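Local coordinates for protein glutamate racemase (Escherichia coli, PDB 2JFN) that is an amino-acid racemase of the Asp/Glu/hydantoin racemase family, holding glutamic acid in one pocket and uridine-5'-diphosphate-N-acetylmuramoyl-L-alanine in another, at residues 70-82 against 273-285. Residues are numbered along the deposited sequence; the frame is centred on the assembly and turned at random.
Sequences ERVVAIVTAVQER and YGFETLEKLAVLG
The C-terminal tail of the chain runs along helix 65-82 in the opposite direction, Ala74 CA coming 5.0 Å from Gly285 CA and Ala78 facing Val283 one turn on. In this alpha/beta fold of the Asp/Glu racemase family the tail continues from strand 277-280, which pairs in parallel with strand 253-256 at the edge of the mixed sheet, and then lies against the helix. Leu281 and Val283 pack on the helix. With CG anti to the backbone N, Leu281 spreads its two methyls over the last turns: CD2 presses on Val79 CG2 at 3.5 Å and also on Ala78 CB, while CD1 lies against Arg82 CG. Val283 straddles the preceding turn, CG1 resting 3.7 Å from Ala74 CB and CG2 facing Ile75 CG1 and Ala78 CB. The small methyls of Ala74 and Ala78 let the tail come close, and Gly285 CA sits 3.5 Å from Ala74 CB.

A salt bridge marks each end. Arg82, bent at chi2 and chi3, swings out from the end of the helix so that NH2 meets Glu279 OE2 at 2.9 Å on the syn side, nearly straight (172°), with guanidinium and carboxylate almost coplanar. One water joins the Arg82 side chain, through NH1, to Lys280 O, and another links two backbone atoms, Ala74 O and Leu284 N. At the other end Arg71, its NE paired with Asp54, reaches the terminal carboxylate; Ile75 CG1 lies over the rim of one face of its guanidinium. Arg71 thus ties the chain end to the loop after strand 48-53, and its side chain is about 10 Å from the bound glutamic acid. Its NH1 donates to Gly285 OXT at 2.5 Å, a short bond bent to 147°, the oxygen tilted a little out of the guanidinium plane.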
ATOM      1  N   GLU A  70      -6.880 -16.324   0.791  1.00 29.88           N
ATOM      2  CA  GLU A  70      -7.669 -16.909  -0.290  1.00 30.07           C
ATOM      3  C   GLU A  70      -8.154 -15.854  -1.281  1.00 28.57           C
ATOM      4  O   GLU A  70      -8.137 -16.067  -2.500  1.00 28.03           O
ATOM      5  CB  GLU A  70      -8.892 -17.655   0.265  1.00 31.73           C
ATOM      6  CG  GLU A  70      -8.587 -18.905   1.100  1.00 35.37           C
ATOM      7  CD  GLU A  70      -7.775 -19.951   0.346  1.00 37.49           C
ATOM      8  OE1 GLU A  70      -8.039 -20.174  -0.858  1.00 39.42           O
ATOM      9  OE2 GLU A  70      -6.873 -20.561   0.963  1.00 39.33           O
ATOM     10  N   ARG A  71      -8.595 -14.725  -0.745  1.00 26.83           N
ATOM     11  CA  ARG A  71      -9.110 -13.631  -1.557  1.00 25.52           C
ATOM     12  C   ARG A  71      -8.049 -13.028  -2.470  1.00 24.66           C
ATOM     13  O   ARG A  71      -8.284 -12.864  -3.666  1.00 24.09           O
ATOM     14  CB  ARG A  71      -9.698 -12.545  -0.651  1.00 25.00           C
ATOM     15  CG  ARG A  71     -10.306 -11.356  -1.382  1.00 24.55           C
ATOM     16  CD  ARG A  71     -11.506 -11.752  -2.237  1.00 24.30           C
ATOM     17  NE  ARG A  71     -12.151 -10.564  -2.799  1.00 24.43           N
ATOM     18  CZ  ARG A  71     -13.136 -10.589  -3.690  1.00 24.76           C
ATOM     19  NH1 ARG A  71     -13.607 -11.748  -4.138  1.00 24.34           N
ATOM     20  NH2 ARG A  71     -13.642  -9.450  -4.142  1.00 24.54           N
ATOM     21  N   VAL A  72      -6.883 -12.705  -1.915  1.00 23.70           N
ATOM     22  CA  VAL A  72      -5.825 -12.110  -2.723  1.00 23.69           C
ATOM     23  C   VAL A  72      -5.321 -13.091  -3.785  1.00 23.44           C
ATOM     24  O   VAL A  72      -5.028 -12.693  -4.912  1.00 23.28           O
ATOM     25  CB  VAL A  72      -4.655 -11.627  -1.841  1.00 23.55           C
ATOM     26  CG1 VAL A  72      -3.568 -11.014  -2.709  1.00 23.48           C
ATOM     27  CG2 VAL A  72      -5.170 -10.586  -0.837  1.00 24.07           C
ATOM     28  N   VAL A  73      -5.227 -14.367  -3.432  1.00 23.43           N
ATOM     29  CA  VAL A  73      -4.796 -15.376  -4.394  1.00 23.42           C
ATOM     30  C   VAL A  73      -5.835 -15.454  -5.527  1.00 23.35           C
ATOM     31  O   VAL A  73      -5.476 -15.567  -6.694  1.00 23.23           O
ATOM     32  CB  VAL A  73      -4.646 -16.769  -3.732  1.00 24.16           C
ATOM     33  CG1 VAL A  73      -4.497 -17.854  -4.804  1.00 24.47           C
ATOM     34  CG2 VAL A  73      -3.424 -16.787  -2.823  1.00 24.03           C
ATOM     35  N   ALA A  74      -7.120 -15.381  -5.185  1.00 22.61           N
ATOM     36  CA  ALA A  74      -8.172 -15.439  -6.203  1.00 22.36           C
ATOM     37  C   ALA A  74      -8.132 -14.205  -7.115  1.00 22.47           C
ATOM     38  O   ALA A  74      -8.322 -14.313  -8.328  1.00 21.70           O
ATOM     39  CB  ALA A  74      -9.549 -15.560  -5.546  1.00 22.18           C
ATOM     40  N   ILE A  75      -7.894 -13.029  -6.542  1.00 22.12           N
ATOM     41  CA  ILE A  75      -7.836 -11.833  -7.363  1.00 22.33           C
ATOM     42  C   ILE A  75      -6.637 -11.866  -8.328  1.00 22.41           C
ATOM     43  O   ILE A  75      -6.777 -11.526  -9.500  1.00 22.76           O
ATOM     44  CB  ILE A  75      -7.795 -10.552  -6.488  1.00 22.09           C
ATOM     45  CG1 ILE A  75      -9.143 -10.378  -5.775  1.00 22.35           C
ATOM     46  CG2 ILE A  75      -7.483  -9.331  -7.358  1.00 21.64           C
ATOM     47  CD1 ILE A  75      -9.180  -9.255  -4.741  1.00 21.88           C
ATOM     48  N   VAL A  76      -5.465 -12.282  -7.854  1.00 22.98           N
ATOM     49  CA  VAL A  76      -4.295 -12.332  -8.738  1.00 22.84           C
ATOM     50  C   VAL A  76      -4.520 -13.394  -9.817  1.00 23.01           C
ATOM     51  O   VAL A  76      -4.064 -13.262 -10.950  1.00 22.66           O
ATOM     52  CB  VAL A  76      -2.997 -12.665  -7.963  1.00 23.18           C
ATOM     53  CG1 VAL A  76      -1.825 -12.794  -8.950  1.00 23.17           C
ATOM     54  CG2 VAL A  76      -2.703 -11.563  -6.934  1.00 22.52           C
ATOM     55  N   THR A  77      -5.232 -14.452  -9.461  1.00 23.25           N
ATOM     56  CA  THR A  77      -5.530 -15.507 -10.418  1.00 23.42           C
ATOM     57  C   THR A  77      -6.396 -14.943 -11.545  1.00 23.65           C
ATOM     58  O   THR A  77      -6.157 -15.221 -12.726  1.00 23.58           O
ATOM     59  CB  THR A  77      -6.265 -16.662  -9.726  1.00 23.36           C
ATOM     60  OG1 THR A  77      -5.398 -17.225  -8.733  1.00 23.52           O
ATOM     61  CG2 THR A  77      -6.653 -17.748 -10.731  1.00 23.84           C
ATOM     62  N   ALA A  78      -7.392 -14.142 -11.175  1.00 23.68           N
ATOM     63  CA  ALA A  78      -8.296 -13.540 -12.150  1.00 24.18           C
ATOM     64  C   ALA A  78      -7.552 -12.549 -13.034  1.00 24.10           C
ATOM     65  O   ALA A  78      -7.774 -12.500 -14.243  1.00 23.96           O
ATOM     66  CB  ALA A  78      -9.457 -12.842 -11.439  1.00 24.04           C
ATOM     67  N   VAL A  79      -6.667 -11.756 -12.439  1.00 23.77           N
ATOM     68  CA  VAL A  79      -5.915 -10.801 -13.235  1.00 24.22           C
ATOM     69  C   VAL A  79      -5.054 -11.549 -14.252  1.00 24.69           C
ATOM     70  O   VAL A  79      -5.015 -11.179 -15.429  1.00 24.55           O
ATOM     71  CB  VAL A  79      -4.993  -9.915 -12.365  1.00 23.88           C
ATOM     72  CG1 VAL A  79      -4.166  -9.008 -13.261  1.00 23.31           C
ATOM     73  CG2 VAL A  79      -5.830  -9.075 -11.400  1.00 23.95           C
ATOM     74  N   GLN A  80      -4.379 -12.601 -13.794  1.00 25.87           N
ATOM     75  CA  GLN A  80      -3.512 -13.411 -14.652  1.00 27.88           C
ATOM     76  C   GLN A  80      -4.251 -13.987 -15.854  1.00 29.34           C
ATOM     77  O   GLN A  80      -3.644 -14.276 -16.886  1.00 28.95           O
ATOM     78  CB  GLN A  80      -2.882 -14.563 -13.860  1.00 28.24           C
ATOM     79  CG  GLN A  80      -2.022 -15.481 -14.726  1.00 29.92           C
ATOM     80  CD  GLN A  80      -1.343 -16.581 -13.950  1.00 30.55           C
ATOM     81  OE1 GLN A  80      -1.999 -17.467 -13.395  1.00 32.95           O
ATOM     82  NE2 GLN A  80      -0.020 -16.540 -13.905  1.00 31.00           N
ATOM     83  N   GLU A  81      -5.559 -14.165 -15.716  1.00 30.79           N
ATOM     84  CA  GLU A  81      -6.364 -14.698 -16.805  1.00 32.53           C
ATOM     85  C   GLU A  81      -6.571 -13.638 -17.872  1.00 32.42           C
ATOM     86  O   GLU A  81      -6.638 -13.949 -19.061  1.00 32.74           O
ATOM     87  CB  GLU A  81      -7.715 -15.180 -16.280  1.00 34.55           C
ATOM     88  CG  GLU A  81      -7.662 -16.556 -15.673  1.00 37.85           C
ATOM     89  CD  GLU A  81      -7.213 -17.602 -16.677  1.00 39.61           C
ATOM     90  OE1 GLU A  81      -7.805 -17.668 -17.779  1.00 41.29           O
ATOM     91  OE2 GLU A  81      -6.271 -18.360 -16.367  1.00 41.33           O
ATOM     92  N   ARG A  82      -6.669 -12.384 -17.443  1.00 31.81           N
ATOM     93  CA  ARG A  82      -6.848 -11.275 -18.370  1.00 31.83           C
ATOM     94  C   ARG A  82      -5.520 -10.930 -19.045  1.00 31.32           C
ATOM     95  O   ARG A  82      -5.479 -10.644 -20.245  1.00 31.21           O
ATOM     96  CB  ARG A  82      -7.396 -10.046 -17.632  1.00 32.76           C
ATOM     97  CG  ARG A  82      -8.866 -10.164 -17.221  1.00 34.95           C
ATOM     98  CD  ARG A  82      -9.769 -10.254 -18.453  1.00 36.27           C
ATOM     99  NE  ARG A  82      -9.736  -9.014 -19.227  1.00 38.20           N
ATOM    100  CZ  ARG A  82     -10.517  -7.962 -18.993  1.00 38.36           C
ATOM    101  NH1 ARG A  82     -11.403  -8.001 -18.009  1.00 38.95           N
ATOM    102  NH2 ARG A  82     -10.400  -6.864 -19.732  1.00 38.87           N
ATOM    103  N   TYR A 273      -3.923   9.309 -12.606  1.00 31.12           N
ATOM    104  CA  TYR A 273      -2.797   8.427 -12.300  1.00 30.49           C
ATOM    105  C   TYR A 273      -2.268   7.672 -13.520  1.00 30.66           C
ATOM    106  O   TYR A 273      -1.211   7.045 -13.457  1.00 30.68           O
ATOM    107  CB  TYR A 273      -3.169   7.413 -11.210  1.00 30.13           C
ATOM    108  CG  TYR A 273      -2.865   7.877  -9.802  1.00 30.08           C
ATOM    109  CD1 TYR A 273      -3.848   8.467  -9.009  1.00 30.27           C
ATOM    110  CD2 TYR A 273      -1.584   7.735  -9.266  1.00 30.11           C
ATOM    111  CE1 TYR A 273      -3.565   8.905  -7.719  1.00 30.56           C
ATOM    112  CE2 TYR A 273      -1.290   8.168  -7.977  1.00 30.62           C
ATOM    113  CZ  TYR A 273      -2.281   8.751  -7.210  1.00 31.12           C
ATOM    114  OH  TYR A 273      -1.990   9.184  -5.938  1.00 31.48           O
ATOM    115  N   GLY A 274      -2.996   7.719 -14.630  1.00 30.61           N
ATOM    116  CA  GLY A 274      -2.526   7.034 -15.821  1.00 30.77           C
ATOM    117  C   GLY A 274      -3.337   5.824 -16.252  1.00 31.11           C
ATOM    118  O   GLY A 274      -2.917   5.082 -17.138  1.00 30.91           O
ATOM    119  N   PHE A 275      -4.488   5.609 -15.624  1.00 31.47           N
ATOM    120  CA  PHE A 275      -5.345   4.484 -15.992  1.00 32.19           C
ATOM    121  C   PHE A 275      -6.557   5.065 -16.701  1.00 33.19           C
ATOM    122  O   PHE A 275      -7.422   5.671 -16.071  1.00 33.75           O
ATOM    123  CB  PHE A 275      -5.786   3.699 -14.752  1.00 31.21           C
ATOM    124  CG  PHE A 275      -4.643   3.130 -13.960  1.00 30.69           C
ATOM    125  CD1 PHE A 275      -4.126   3.819 -12.866  1.00 30.41           C
ATOM    126  CD2 PHE A 275      -4.056   1.927 -14.333  1.00 29.75           C
ATOM    127  CE1 PHE A 275      -3.033   3.316 -12.154  1.00 30.10           C
ATOM    128  CE2 PHE A 275      -2.965   1.416 -13.631  1.00 30.33           C
ATOM    129  CZ  PHE A 275      -2.452   2.114 -12.538  1.00 30.15           C
ATOM    130  N   GLU A 276      -6.603   4.889 -18.015  1.00 34.59           N
ATOM    131  CA  GLU A 276      -7.691   5.421 -18.827  1.00 36.07           C
ATOM    132  C   GLU A 276      -9.030   4.757 -18.574  1.00 35.79           C
ATOM    133  O   GLU A 276     -10.074   5.413 -18.599  1.00 35.99           O
ATOM    134  CB  GLU A 276      -7.352   5.278 -20.311  1.00 37.83           C
ATOM    135  CG  GLU A 276      -6.940   3.868 -20.716  1.00 39.84           C
ATOM    136  CD  GLU A 276      -7.418   3.498 -22.109  1.00 41.24           C
ATOM    137  OE1 GLU A 276      -7.319   4.348 -23.025  1.00 42.52           O
ATOM    138  OE2 GLU A 276      -7.886   2.353 -22.293  1.00 41.91           O
ATOM    139  N   THR A 277      -8.991   3.455 -18.316  1.00 35.29           N
ATOM    140  CA  THR A 277     -10.211   2.689 -18.117  1.00 35.33           C
ATOM    141  C   THR A 277     -10.306   1.953 -16.785  1.00 34.38           C
ATOM    142  O   THR A 277      -9.296   1.552 -16.205  1.00 33.90           O
ATOM    143  CB  THR A 277     -10.353   1.648 -19.256  1.00 35.95           C
ATOM    144  OG1 THR A 277     -10.254   2.317 -20.521  1.00 37.35           O
ATOM    145  CG2 THR A 277     -11.682   0.923 -19.170  1.00 36.44           C
ATOM    146  N   LEU A 278     -11.542   1.792 -16.320  1.00 33.42           N
ATOM    147  CA  LEU A 278     -11.855   1.069 -15.095  1.00 32.84           C
ATOM    148  C   LEU A 278     -12.860  -0.007 -15.493  1.00 32.90           C
ATOM    149  O   LEU A 278     -13.934   0.306 -16.011  1.00 32.50           O
ATOM    150  CB  LEU A 278     -12.493   1.991 -14.056  1.00 32.25           C
ATOM    151  CG  LEU A 278     -13.090   1.278 -12.839  1.00 31.65           C
ATOM    152  CD1 LEU A 278     -11.984   0.654 -11.993  1.00 31.85           C
ATOM    153  CD2 LEU A 278     -13.884   2.269 -12.013  1.00 32.00           C
ATOM    154  N   GLU A 279     -12.507  -1.268 -15.272  1.00 32.79           N
ATOM    155  CA  GLU A 279     -13.388  -2.383 -15.604  1.00 33.18           C
ATOM    156  C   GLU A 279     -13.576  -3.302 -14.402  1.00 33.21           C
ATOM    157  O   GLU A 279     -12.769  -3.302 -13.466  1.00 31.95           O
ATOM    158  CB  GLU A 279     -12.812  -3.214 -16.760  1.00 33.85           C
ATOM    159  CG  GLU A 279     -12.748  -2.508 -18.108  1.00 34.93           C
ATOM    160  CD  GLU A 279     -12.162  -3.390 -19.197  1.00 35.80           C
ATOM    161  OE1 GLU A 279     -11.848  -2.865 -20.291  1.00 37.17           O
ATOM    162  OE2 GLU A 279     -12.017  -4.611 -18.968  1.00 35.89           O
ATOM    163  N   LYS A 280     -14.648  -4.086 -14.437  1.00 33.51           N
ATOM    164  CA  LYS A 280     -14.923  -5.033 -13.373  1.00 34.17           C
ATOM    165  C   LYS A 280     -14.185  -6.328 -13.676  1.00 34.45           C
ATOM    166  O   LYS A 280     -14.200  -6.810 -14.806  1.00 34.38           O
ATOM    167  CB  LYS A 280     -16.422  -5.327 -13.268  1.00 34.76           C
ATOM    168  CG  LYS A 280     -16.727  -6.518 -12.360  1.00 35.25           C
ATOM    169  CD  LYS A 280     -18.215  -6.717 -12.168  1.00 36.16           C
ATOM    170  CE  LYS A 280     -18.502  -7.940 -11.307  1.00 36.76           C
ATOM    171  NZ  LYS A 280     -19.957  -8.020 -10.958  1.00 37.23           N
ATOM    172  N   LEU A 281     -13.530  -6.883 -12.665  1.00 34.75           N
ATOM    173  CA  LEU A 281     -12.809  -8.133 -12.833  1.00 35.65           C
ATOM    174  C   LEU A 281     -13.623  -9.258 -12.202  1.00 36.70           C
ATOM    175  O   LEU A 281     -14.066  -9.140 -11.060  1.00 36.57           O
ATOM    176  CB  LEU A 281     -11.442  -8.055 -12.156  1.00 35.08           C
ATOM    177  CG  LEU A 281     -10.579  -9.313 -12.255  1.00 34.82           C
ATOM    178  CD1 LEU A 281     -10.133  -9.521 -13.694  1.00 34.07           C
ATOM    179  CD2 LEU A 281      -9.373  -9.173 -11.333  1.00 34.40           C
ATOM    180  N   ALA A 282     -13.825 -10.340 -12.946  1.00 37.88           N
ATOM    181  CA  ALA A 282     -14.580 -11.484 -12.437  1.00 39.41           C
ATOM    182  C   ALA A 282     -13.650 -12.349 -11.591  1.00 40.14           C
ATOM    183  O   ALA A 282     -12.670 -12.890 -12.099  1.00 40.34           O
ATOM    184  CB  ALA A 282     -15.144 -12.302 -13.599  1.00 39.19           C
ATOM    185  N   VAL A 283     -13.968 -12.483 -10.307  1.00 41.23           N
ATOM    186  CA  VAL A 283     -13.148 -13.269  -9.388  1.00 42.40           C
ATOM    187  C   VAL A 283     -13.848 -14.539  -8.894  1.00 43.56           C
ATOM    188  O   VAL A 283     -15.063 -14.548  -8.690  1.00 43.82           O
ATOM    189  CB  VAL A 283     -12.761 -12.426  -8.157  1.00 42.15           C
ATOM    190  CG1 VAL A 283     -11.896 -13.243  -7.218  1.00 42.12           C
ATOM    191  CG2 VAL A 283     -12.036 -11.167  -8.600  1.00 42.22           C
ATOM    192  N   LEU A 284     -13.071 -15.604  -8.696  1.00 44.69           N
ATOM    193  CA  LEU A 284     -13.603 -16.881  -8.212  1.00 45.88           C
ATOM    194  C   LEU A 284     -13.102 -17.165  -6.797  1.00 46.59           C
ATOM    195  O   LEU A 284     -12.566 -18.245  -6.527  1.00 47.10           O
ATOM    196  CB  LEU A 284     -13.162 -18.033  -9.122  1.00 46.17           C
ATOM    197  CG  LEU A 284     -13.356 -17.931 -10.634  1.00 46.66           C
ATOM    198  CD1 LEU A 284     -13.001 -19.271 -11.268  1.00 46.97           C
ATOM    199  CD2 LEU A 284     -14.794 -17.555 -10.957  1.00 46.95           C
ATOM    200  N   GLY A 285     -13.268 -16.202  -5.896  1.00 47.04           N
ATOM    201  CA  GLY A 285     -12.808 -16.390  -4.533  1.00 47.76           C
ATOM    202  C   GLY A 285     -12.856 -15.137  -3.676  1.00 47.90           C
ATOM    203  O   GLY A 285     -13.189 -15.241  -2.478  1.00 48.58           O
ATOM    204  OXT GLY A 285     -12.538 -14.050  -4.192  1.00 48.12           O
TER
HETATM  205  O   HOH W   1     -15.929 -12.796  -5.838  1.00 57.46           O
HETATM  206  O   HOH W   2     -10.329 -16.079  -9.284  1.00 27.02           O
HETATM  207  O   HOH W   3     -12.538 -10.359 -15.701  1.00 50.35           O
HETATM  208  O   HOH W   4     -14.033  -6.908 -17.646  1.00 54.60           O